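Local coordinates for methyltransferase domain-containing protein (Deinococcus radiodurans, PDB 3M33), which is of unknown function but has the fold of class I methyltransferases and may transfer methyl groups from S-adenosylmethionine, at residues T122-R127 with A136-V141; E149-L154 with W159-E164; A171-P174 with D178-M181. One frame throughout, in Å; residues are numbered along the deposited sequence.

Interaction 1: residues T122-R127 with A136-V141; sequences TSVILR and AHFLYV. With SO4 (sulfate ion), chain G.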
loop_
_atom_site.group_PDB
_atom_site.type_symbol
_atom_site.label_atom_id
_atom_site.label_comp_id
_atom_site.label_asym_id
_atom_site.label_seq_id
_atom_site.Cartn_x
_atom_site.Cartn_y
_atom_site.Cartn_z
ATOM N N THR A 122 -7.852 -4.386 1.482
ATOM C CA THR A 122 -8.850 -4.012 0.482
ATOM C C THR A 122 -10.246 -4.272 1.023
ATOM O O THR A 122 -11.239 -3.873 0.413
ATOM C CB THR A 122 -8.685 -4.773 -0.858
ATOM O OG1 THR A 122 -9.022 -6.151 -0.671
ATOM C CG2 THR A 122 -7.261 -4.656 -1.382
ATOM N N SER A 123 -10.327 -4.934 2.174
ATOM C CA SER A 123 -11.631 -5.172 2.797
ATOM C C SER A 123 -12.231 -3.859 3.266
ATOM O O SER A 123 -13.441 -3.768 3.441
ATOM C CB SER A 123 -11.537 -6.149 3.971
ATOM O OG SER A 123 -10.845 -5.559 5.054
ATOM N N VAL A 124 -11.392 -2.838 3.448
ATOM C CA VAL A 124 -11.895 -1.548 3.904
ATOM C C VAL A 124 -12.916 -0.998 2.898
ATOM O O VAL A 124 -13.768 -0.195 3.250
ATOM C CB VAL A 124 -10.770 -0.523 4.123
ATOM C CG1 VAL A 124 -10.040 -0.223 2.811
ATOM C CG2 VAL A 124 -11.339 0.749 4.686
ATOM N N ILE A 125 -12.829 -1.450 1.649
ATOM C CA ILE A 125 -13.745 -1.003 0.601
ATOM C C ILE A 125 -15.184 -1.287 1.017
ATOM O O ILE A 125 -16.079 -0.478 0.804
ATOM C CB ILE A 125 -13.430 -1.690 -0.752
ATOM C CG1 ILE A 125 -12.106 -1.158 -1.317
ATOM C CG2 ILE A 125 -14.553 -1.443 -1.773
ATOM C CD1 ILE A 125 -11.583 -1.941 -2.514
ATOM N N LEU A 126 -15.395 -2.432 1.648
ATOM C CA LEU A 126 -16.735 -2.843 2.024
ATOM C C LEU A 126 -17.266 -2.028 3.208
ATOM O O LEU A 126 -18.457 -2.048 3.482
ATOM C CB LEU A 126 -16.765 -4.345 2.303
ATOM C CG LEU A 126 -16.450 -5.184 1.065
ATOM C CD1 LEU A 126 -16.340 -6.679 1.402
ATOM C CD2 LEU A 126 -17.513 -4.940 -0.004
ATOM N N ARG A 127 -16.391 -1.284 3.883
ATOM C CA ARG A 127 -16.837 -0.388 4.953
ATOM C C ARG A 127 -17.010 1.065 4.482
ATOM O O ARG A 127 -17.334 1.954 5.287
ATOM C CB ARG A 127 -15.864 -0.433 6.140
ATOM C CG ARG A 127 -15.430 -1.833 6.547
ATOM C CD ARG A 127 -16.642 -2.673 6.963
ATOM N NE ARG A 127 -17.278 -2.128 8.161
ATOM C CZ ARG A 127 -16.887 -2.417 9.399
ATOM N NH1 ARG A 127 -15.878 -3.261 9.589
ATOM N NH2 ARG A 127 -17.512 -1.882 10.443
ATOM N N ALA A 136 -16.464 11.603 -1.261
ATOM C CA ALA A 136 -15.154 11.096 -0.853
ATOM C C ALA A 136 -14.533 10.319 -2.009
ATOM O O ALA A 136 -15.259 9.831 -2.886
ATOM C CB ALA A 136 -15.306 10.192 0.360
ATOM N N HIS A 137 -13.202 10.214 -2.010
ATOM C CA HIS A 137 -12.482 9.336 -2.935
ATOM C C HIS A 137 -11.893 8.143 -2.179
ATOM O O HIS A 137 -11.560 8.244 -0.993
ATOM C CB HIS A 137 -11.312 10.075 -3.600
ATOM C CG HIS A 137 -11.715 11.038 -4.671
ATOM N ND1 HIS A 137 -11.979 12.364 -4.415
ATOM C CD2 HIS A 137 -11.870 10.877 -6.007
ATOM C CE1 HIS A 137 -12.297 12.976 -5.543
ATOM N NE2 HIS A 137 -12.235 12.098 -6.524
ATOM N N PHE A 138 -11.719 7.029 -2.873
ATOM C CA PHE A 138 -10.946 5.914 -2.332
ATOM C C PHE A 138 -9.743 5.758 -3.250
ATOM O O PHE A 138 -9.905 5.667 -4.462
ATOM C CB PHE A 138 -11.781 4.623 -2.371
ATOM C CG PHE A 138 -10.976 3.372 -2.117
ATOM C CD1 PHE A 138 -10.561 3.041 -0.832
ATOM C CD2 PHE A 138 -10.634 2.526 -3.160
ATOM C CE1 PHE A 138 -9.799 1.887 -0.593
ATOM C CE2 PHE A 138 -9.879 1.373 -2.935
ATOM C CZ PHE A 138 -9.459 1.055 -1.643
ATOM N N LEU A 139 -8.542 5.725 -2.689
ATOM C CA LEU A 139 -7.343 5.639 -3.495
ATOM C C LEU A 139 -6.509 4.421 -3.079
ATOM O O LEU A 139 -6.187 4.252 -1.897
ATOM C CB LEU A 139 -6.518 6.928 -3.367
ATOM C CG LEU A 139 -5.147 6.924 -4.047
ATOM C CD1 LEU A 139 -5.321 6.774 -5.551
ATOM C CD2 LEU A 139 -4.372 8.182 -3.710
ATOM N N TYR A 140 -6.139 3.591 -4.052
ATOM C CA TYR A 140 -5.423 2.338 -3.775
ATOM C C TYR A 140 -4.332 2.045 -4.806
ATOM O O TYR A 140 -4.490 2.337 -5.993
ATOM C CB TYR A 140 -6.426 1.177 -3.754
ATOM C CG TYR A 140 -5.810 -0.219 -3.699
ATOM C CD1 TYR A 140 -5.445 -0.791 -2.483
ATOM C CD2 TYR A 140 -5.630 -0.975 -4.855
ATOM C CE1 TYR A 140 -4.896 -2.069 -2.417
ATOM C CE2 TYR A 140 -5.090 -2.263 -4.802
ATOM C CZ TYR A 140 -4.720 -2.798 -3.572
ATOM O OH TYR A 140 -4.168 -4.058 -3.487
ATOM N N VAL A 141 -3.220 1.467 -4.357
ATOM C CA VAL A 141 -2.286 0.853 -5.289
ATOM C C VAL A 141 -1.947 -0.557 -4.803
ATOM O O VAL A 141 -1.646 -0.762 -3.626
ATOM C CB VAL A 141 -1.003 1.694 -5.550
ATOM C CG1 VAL A 141 -0.174 1.848 -4.286
ATOM C CG2 VAL A 141 -0.152 1.017 -6.652
HETATM S S SO4 G . -8.060 -7.223 3.478
HETATM O O1 SO4 G . -7.901 -6.979 2.047
HETATM O O2 SO4 G . -6.784 -7.628 4.057
HETATM O O3 SO4 G . -8.505 -6.017 4.164
HETATM O O4 SO4 G . -9.046 -8.288 3.665
#

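Interaction 2: residues E149-L154 with W159-E164; sequences EVPERL and WDIVAE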
loop_
_atom_site.group_PDB
_atom_site.type_symbol
_atom_site.label_atom_id
_atom_site.label_comp_id
_atom_site.label_asym_id
_atom_site.label_seq_id
_atom_site.Cartn_x
_atom_site.Cartn_y
_atom_site.Cartn_z
ATOM N N GLU A 149 -10.189 -8.108 -6.811
ATOM C CA GLU A 149 -11.110 -7.843 -5.705
ATOM C C GLU A 149 -11.450 -6.375 -5.530
ATOM O O GLU A 149 -12.506 -6.046 -4.992
ATOM C CB GLU A 149 -10.556 -8.352 -4.379
ATOM C CG GLU A 149 -9.816 -9.641 -4.487
ATOM C CD GLU A 149 -8.338 -9.404 -4.620
ATOM O OE1 GLU A 149 -7.741 -8.913 -3.627
ATOM O OE2 GLU A 149 -7.789 -9.698 -5.710
ATOM N N VAL A 150 -10.554 -5.491 -5.953
ATOM C CA VAL A 150 -10.772 -4.063 -5.698
ATOM C C VAL A 150 -11.955 -3.541 -6.520
ATOM O O VAL A 150 -12.921 -3.024 -5.962
ATOM C CB VAL A 150 -9.477 -3.232 -5.909
ATOM C CG1 VAL A 150 -9.801 -1.738 -6.089
ATOM C CG2 VAL A 150 -8.519 -3.464 -4.731
ATOM N N PRO A 151 -11.901 -3.705 -7.850
ATOM C CA PRO A 151 -13.065 -3.348 -8.674
ATOM C C PRO A 151 -14.338 -4.099 -8.260
ATOM O O PRO A 151 -15.396 -3.473 -8.209
ATOM C CB PRO A 151 -12.629 -3.751 -10.091
ATOM C CG PRO A 151 -11.130 -3.639 -10.053
ATOM C CD PRO A 151 -10.747 -4.109 -8.670
ATOM N N GLU A 152 -14.239 -5.398 -7.969
ATOM C CA GLU A 152 -15.406 -6.173 -7.515
ATOM C C GLU A 152 -15.982 -5.596 -6.232
ATOM O O GLU A 152 -17.201 -5.415 -6.102
ATOM C CB GLU A 152 -15.036 -7.643 -7.270
ATOM C CG GLU A 152 -14.549 -8.409 -8.508
ATOM C CD GLU A 152 -13.891 -9.746 -8.159
ATOM O OE1 GLU A 152 -13.793 -10.066 -6.952
ATOM O OE2 GLU A 152 -13.463 -10.470 -9.093
ATOM N N ARG A 153 -15.120 -5.305 -5.264
ATOM C CA ARG A 153 -15.635 -4.791 -3.994
ATOM C C ARG A 153 -16.213 -3.392 -4.144
ATOM O O ARG A 153 -17.216 -3.065 -3.520
ATOM C CB ARG A 153 -14.583 -4.864 -2.896
ATOM C CG ARG A 153 -14.460 -6.266 -2.347
ATOM C CD ARG A 153 -13.177 -6.485 -1.596
ATOM N NE ARG A 153 -13.202 -7.795 -0.963
ATOM C CZ ARG A 153 -12.266 -8.249 -0.139
ATOM N NH1 ARG A 153 -11.208 -7.498 0.141
ATOM N NH2 ARG A 153 -12.390 -9.459 0.402
ATOM N N LEU A 154 -15.615 -2.581 -5.009
ATOM C CA LEU A 154 -16.140 -1.240 -5.249
ATOM C C LEU A 154 -17.505 -1.324 -5.957
ATOM O O LEU A 154 -18.416 -0.554 -5.644
ATOM C CB LEU A 154 -15.141 -0.383 -6.045
ATOM C CG LEU A 154 -13.893 0.128 -5.303
ATOM C CD1 LEU A 154 -12.841 0.542 -6.299
ATOM C CD2 LEU A 154 -14.223 1.295 -4.386
ATOM N N TRP A 159 -19.749 1.980 -5.837
ATOM C CA TRP A 159 -18.774 3.037 -6.114
ATOM C C TRP A 159 -18.269 2.981 -7.561
ATOM O O TRP A 159 -18.200 1.908 -8.151
ATOM C CB TRP A 159 -17.599 2.948 -5.125
ATOM C CG TRP A 159 -17.906 3.612 -3.813
ATOM C CD1 TRP A 159 -19.041 3.454 -3.061
ATOM C CD2 TRP A 159 -17.087 4.554 -3.107
ATOM N NE1 TRP A 159 -18.977 4.240 -1.941
ATOM C CE2 TRP A 159 -17.788 4.924 -1.941
ATOM C CE3 TRP A 159 -15.830 5.126 -3.349
ATOM C CZ2 TRP A 159 -17.273 5.832 -1.017
ATOM C CZ3 TRP A 159 -15.324 6.030 -2.439
ATOM C CH2 TRP A 159 -16.043 6.375 -1.285
ATOM N N ASP A 160 -17.908 4.135 -8.121
ATOM C CA ASP A 160 -17.416 4.205 -9.492
ATOM C C ASP A 160 -15.904 4.380 -9.541
ATOM O O ASP A 160 -15.335 5.155 -8.772
ATOM C CB ASP A 160 -18.035 5.391 -10.218
ATOM C CG ASP A 160 -19.536 5.327 -10.252
ATOM O OD1 ASP A 160 -20.069 4.404 -10.897
ATOM O OD2 ASP A 160 -20.180 6.205 -9.636
ATOM N N ILE A 161 -15.257 3.688 -10.473
ATOM C CA ILE A 161 -13.846 3.931 -10.721
ATOM C C ILE A 161 -13.712 5.172 -11.597
ATOM O O ILE A 161 -14.338 5.268 -12.643
ATOM C CB ILE A 161 -13.180 2.714 -11.375
ATOM C CG1 ILE A 161 -13.137 1.553 -10.381
ATOM C CG2 ILE A 161 -11.774 3.054 -11.838
ATOM C CD1 ILE A 161 -12.614 0.270 -10.973
ATOM N N VAL A 162 -12.926 6.145 -11.161
ATOM C CA VAL A 162 -12.726 7.331 -11.988
ATOM C C VAL A 162 -11.343 7.337 -12.659
ATOM O O VAL A 162 -11.143 8.008 -13.653
ATOM C CB VAL A 162 -13.007 8.653 -11.223
ATOM C CG1 VAL A 162 -14.424 8.650 -10.642
ATOM C CG2 VAL A 162 -12.003 8.880 -10.144
ATOM N N ALA A 163 -10.401 6.565 -12.133
ATOM C CA ALA A 163 -9.093 6.450 -12.767
ATOM C C ALA A 163 -8.473 5.109 -12.429
ATOM O O ALA A 163 -8.564 4.638 -11.294
ATOM C CB ALA A 163 -8.166 7.560 -12.322
ATOM N N GLU A 164 -7.801 4.517 -13.409
ATOM C CA GLU A 164 -7.222 3.210 -13.211
ATOM C C GLU A 164 -5.984 3.050 -14.079
ATOM O O GLU A 164 -6.007 3.376 -15.254
ATOM C CB GLU A 164 -8.270 2.148 -13.535
ATOM C CG GLU A 164 -7.806 0.729 -13.317
ATOM C CD GLU A 164 -8.957 -0.275 -13.406
ATOM O OE1 GLU A 164 -9.965 0.010 -14.089
ATOM O OE2 GLU A 164 -8.849 -1.350 -12.787
#

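Interaction 3: residues A171-P174 with D178-M181; sequences AHAP and DWQM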
loop_
_atom_site.group_PDB
_atom_site.type_symbol
_atom_site.label_atom_id
_atom_site.label_comp_id
_atom_site.label_asym_id
_atom_site.label_seq_id
_atom_site.Cartn_x
_atom_site.Cartn_y
_atom_site.Cartn_z
ATOM N N ALA A 171 12.618 -4.750 -13.851
ATOM C CA ALA A 171 13.597 -4.691 -12.770
ATOM C C ALA A 171 14.501 -5.914 -12.834
ATOM O O ALA A 171 14.210 -6.863 -13.569
ATOM C CB ALA A 171 12.894 -4.627 -11.421
ATOM N N HIS A 172 15.594 -5.896 -12.071
ATOM C CA HIS A 172 16.453 -7.079 -11.933
ATOM C C HIS A 172 16.695 -7.404 -10.468
ATOM O O HIS A 172 16.901 -6.500 -9.649
ATOM C CB HIS A 172 17.808 -6.866 -12.603
ATOM C CG HIS A 172 17.718 -6.574 -14.066
ATOM N ND1 HIS A 172 17.912 -7.542 -15.031
ATOM C CD2 HIS A 172 17.455 -5.425 -14.729
ATOM C CE1 HIS A 172 17.769 -6.998 -16.226
ATOM N NE2 HIS A 172 17.494 -5.715 -16.071
ATOM N N ALA A 173 16.654 -8.692 -10.141
ATOM C CA ALA A 173 17.165 -9.176 -8.861
ATOM C C ALA A 173 18.659 -9.432 -9.070
ATOM O O ALA A 173 19.040 -10.266 -9.901
ATOM C CB ALA A 173 16.460 -10.440 -8.454
ATOM N N PRO A 174 19.513 -8.700 -8.335
ATOM C CA PRO A 174 20.946 -8.679 -8.682
ATOM C C PRO A 174 21.664 -9.997 -8.415
ATOM O O PRO A 174 22.670 -10.255 -9.061
ATOM C CB PRO A 174 21.530 -7.563 -7.792
ATOM C CG PRO A 174 20.334 -6.783 -7.298
ATOM C CD PRO A 174 19.184 -7.766 -7.249
ATOM N N ASP A 178 18.768 -13.119 -4.059
ATOM C CA ASP A 178 17.649 -12.208 -4.234
ATOM C C ASP A 178 16.543 -12.846 -5.078
ATOM O O ASP A 178 15.357 -12.691 -4.781
ATOM C CB ASP A 178 18.130 -10.906 -4.870
ATOM C CG ASP A 178 18.995 -10.097 -3.932
ATOM O OD1 ASP A 178 18.512 -9.775 -2.823
ATOM O OD2 ASP A 178 20.149 -9.789 -4.301
ATOM N N TRP A 179 16.936 -13.572 -6.122
ATOM C CA TRP A 179 15.966 -14.265 -6.960
ATOM C C TRP A 179 15.180 -15.278 -6.150
ATOM O O TRP A 179 13.961 -15.390 -6.305
ATOM C CB TRP A 179 16.650 -14.956 -8.138
ATOM C CG TRP A 179 15.671 -15.515 -9.126
ATOM C CD1 TRP A 179 15.539 -16.820 -9.498
ATOM C CD2 TRP A 179 14.675 -14.787 -9.855
ATOM N NE1 TRP A 179 14.535 -16.947 -10.424
ATOM C CE2 TRP A 179 13.987 -15.715 -10.660
ATOM C CE3 TRP A 179 14.305 -13.435 -9.913
ATOM C CZ2 TRP A 179 12.948 -15.340 -11.514
ATOM C CZ3 TRP A 179 13.275 -13.064 -10.760
ATOM C CH2 TRP A 179 12.610 -14.010 -11.552
ATOM N N GLN A 180 15.892 -16.008 -5.288
ATOM C CA GLN A 180 15.303 -17.018 -4.403
ATOM C C GLN A 180 14.302 -16.404 -3.460
ATOM O O GLN A 180 13.220 -16.948 -3.252
ATOM C CB GLN A 180 16.365 -17.654 -3.501
ATOM C CG GLN A 180 17.313 -18.623 -4.141
ATOM C CD GLN A 180 18.137 -19.350 -3.095
ATOM O OE1 GLN A 180 18.765 -20.364 -3.381
ATOM N NE2 GLN A 180 18.123 -18.839 -1.867
HETATM N N MSE A 181 14.706 -15.297 -2.839
HETATM C CA MSE A 181 13.855 -14.602 -1.887
HETATM C C MSE A 181 12.567 -14.112 -2.551
HETATM O O MSE A 181 11.495 -14.201 -1.965
HETATM C CB MSE A 181 14.608 -13.441 -1.245
HETATM C CG MSE A 181 13.878 -12.820 -0.075
HETATM SE SE MSE A 181 14.921 -11.388 0.710
HETATM C CE MSE A 181 16.672 -12.274 0.742
#

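Interaction 1: residues T122-R127 with A136-V141
Ile-125 lays its CG1 over one face of the Phe-138 ring, 3.9 Å from CG1 to the ring centroid and 29° off the normal, a CH-pi contact. The two side chains cross at about a right angle, CG1 coming nearest at the far end of the ring, 3.5 Å from CZ, with Ile-125 CD1 within reach of CE2. Phe-138 is further touched by Val-124, whose CG1 comes obliquely to within 4.0 Å of CE1. Two residues along the strand, Tyr-140 receives the methyl of Thr-122, CG2 3.7 Å from CE1. Both rings therefore leave the same face of the strand, and a like first torsion (CG anti to N, chi1 near 170°) swings them in the same sense. Were Phe-138 an alanine, Ile-125 CG1 and Val-124 CG1 would probably be left facing a gap where the ring now lies. Strand 136-142 runs parallel to its neighbour 112-118, and residues 122-127 belong to the beta-alpha-beta crossover between them, part of a Rossmann-like sheet. Flat, bulky rings suit strand residues that must reach across to the turn packed on the sheet, and branched aliphatics suit the turn itself. The turn is shaped by backbone bonds three residues apart, such as Arg-127 N to Val-124 O, 2.9 Å. Its opening grips a sulfate, probably from the crystallisation liquor: Thr-122 N bonds O1 at 2.7 Å, nearly straight at 167°, and Ser-123 N bonds O3 at 2.9 Å. The hydroxyls of both residues add to this grip, while helix 149-156 packs against Thr-122, Ile-125 and Tyr-140.

Interaction 2: residues E149-L154 with W159-E164
Trp-159 meets Leu-154 twice, through the backbone and through the side chain. Its N donates to Leu-154 O across 2.9 Å, with 163° at the hydrogen and the donor tilted from the carbonyl plane, so a carbonyl near the end of helix 149-156 is taken up by the chain as it comes back. Beside this bond, Trp-159 CB rests 3.8 Å from Leu-154 CD2. The indole then leads away from the helix towards Leu-128, Phe-138 and Gln-217, where a large aromatic can bridge several elements. Ile-161, two residues on, works between two partners: its CG1 lies 4.2 Å from Leu-154 CD1, and its CD1 reaches Pro-151 CB at 4.1 Å. With CD1 anti to CA (chi2 175°), the chain is extended and carries that methyl out to the proline. Helix and strand run 131° apart in direction, their axes 9.1 Å at closest approach, which leaves room for one layer of aliphatic side chains. This is the second half of a beta-alpha-beta crossover, from strand 136-142 through helix 149-156 to strand 160-173, which is joined to the rest of the sheet through the antiparallel strand 204-216, as in class I methyltransferases. Pro-151 suits the first turn of the helix, where its missing N-H costs no helical bond. A classic beta bulge follows, in which Val-162 and Ala-163 together stand opposite Leu-214 of strand 204-216. Past it, the first bond of the Glu-164 side chain points toward the helix, and OE2 comes to 4.2 Å from Pro-151 CG, while the same oxygen takes a hydrogen bond from His-211 NE2.

Interaction 3: residues A171-P174 with D178-M181
Ala-173 and Asp-178 bring the two backbones closest, CA to CA 5.6 Å, in the strand-to-helix turn that joins the far end of the long strand 160-173 to helix 176-186, its centre about 21 Å from that of the chain. Pro-174 (phi -70°, psi -25°) bends the chain out of the strand; its ring, which fixes phi and brings no N-H, suits a place where sheet bonding stops. No hydrogen bond links the two segments, so the joint rests on packing, of side chains and of the helix backbone. The methyl of Ala-173 is directed toward the helix, its CB 4.0 Å from Asp-178 CB, while Trp-179 N stands 3.9 Å from the same methyl. A side chain as short as alanine lets the helix backbone come this near. The indole of Trp-179 turns an edge to it: Ala-173 CB sits near the plane of the rings, 4.0 Å from CE3. A first torsion of -172° puts the indole across from the backbone N, on the flank next to Ala-173. Pro-174 and Asp-178 cross at about a right angle, and CD of the proline lies 3.7 Å from carboxylate oxygen OD2. That approach is plain packing; the hydrogen bond of OD2 goes to Thr-175 OG1, and OD1 takes one from Ala-26 N, so both ends of the carboxylate are held and its rotation is fixed. An acidic residue in the first turn of a helix is also likely to gain from the nearby N-terminal end. Around the contact, strand 160-173 is flanked by strands 28-29 and 204-216; Trp-179 reaches Met-204, where the latter strand begins, and Ala-190 in the loop between helices 176-186 and 192-198.

Overall arrangement
Interaction 1 is the buried one, interactions 2 and 3 are partly buried, and all three reach the same sheet. Interactions 1 and 2 are neighbours, centres 9 Å apart, and touch where Ile-125 CG2 packs on the backbone of Arg-153 and Leu-154. Interactions 2 and 3 share strand 160-173 yet sit about 32 Å apart between centres, near its two ends, with helices 149-156 and 176-186 coming before and after it. One aromatic face, a second ring met obliquely and aliphatic groups carry interaction 1, whose residues 122-123 also bind a sulfate. A backbone bond and aliphatic branches carry 159-164, whereas 171-174 relies on a small methyl, an indole edge and a carboxylate held from outside.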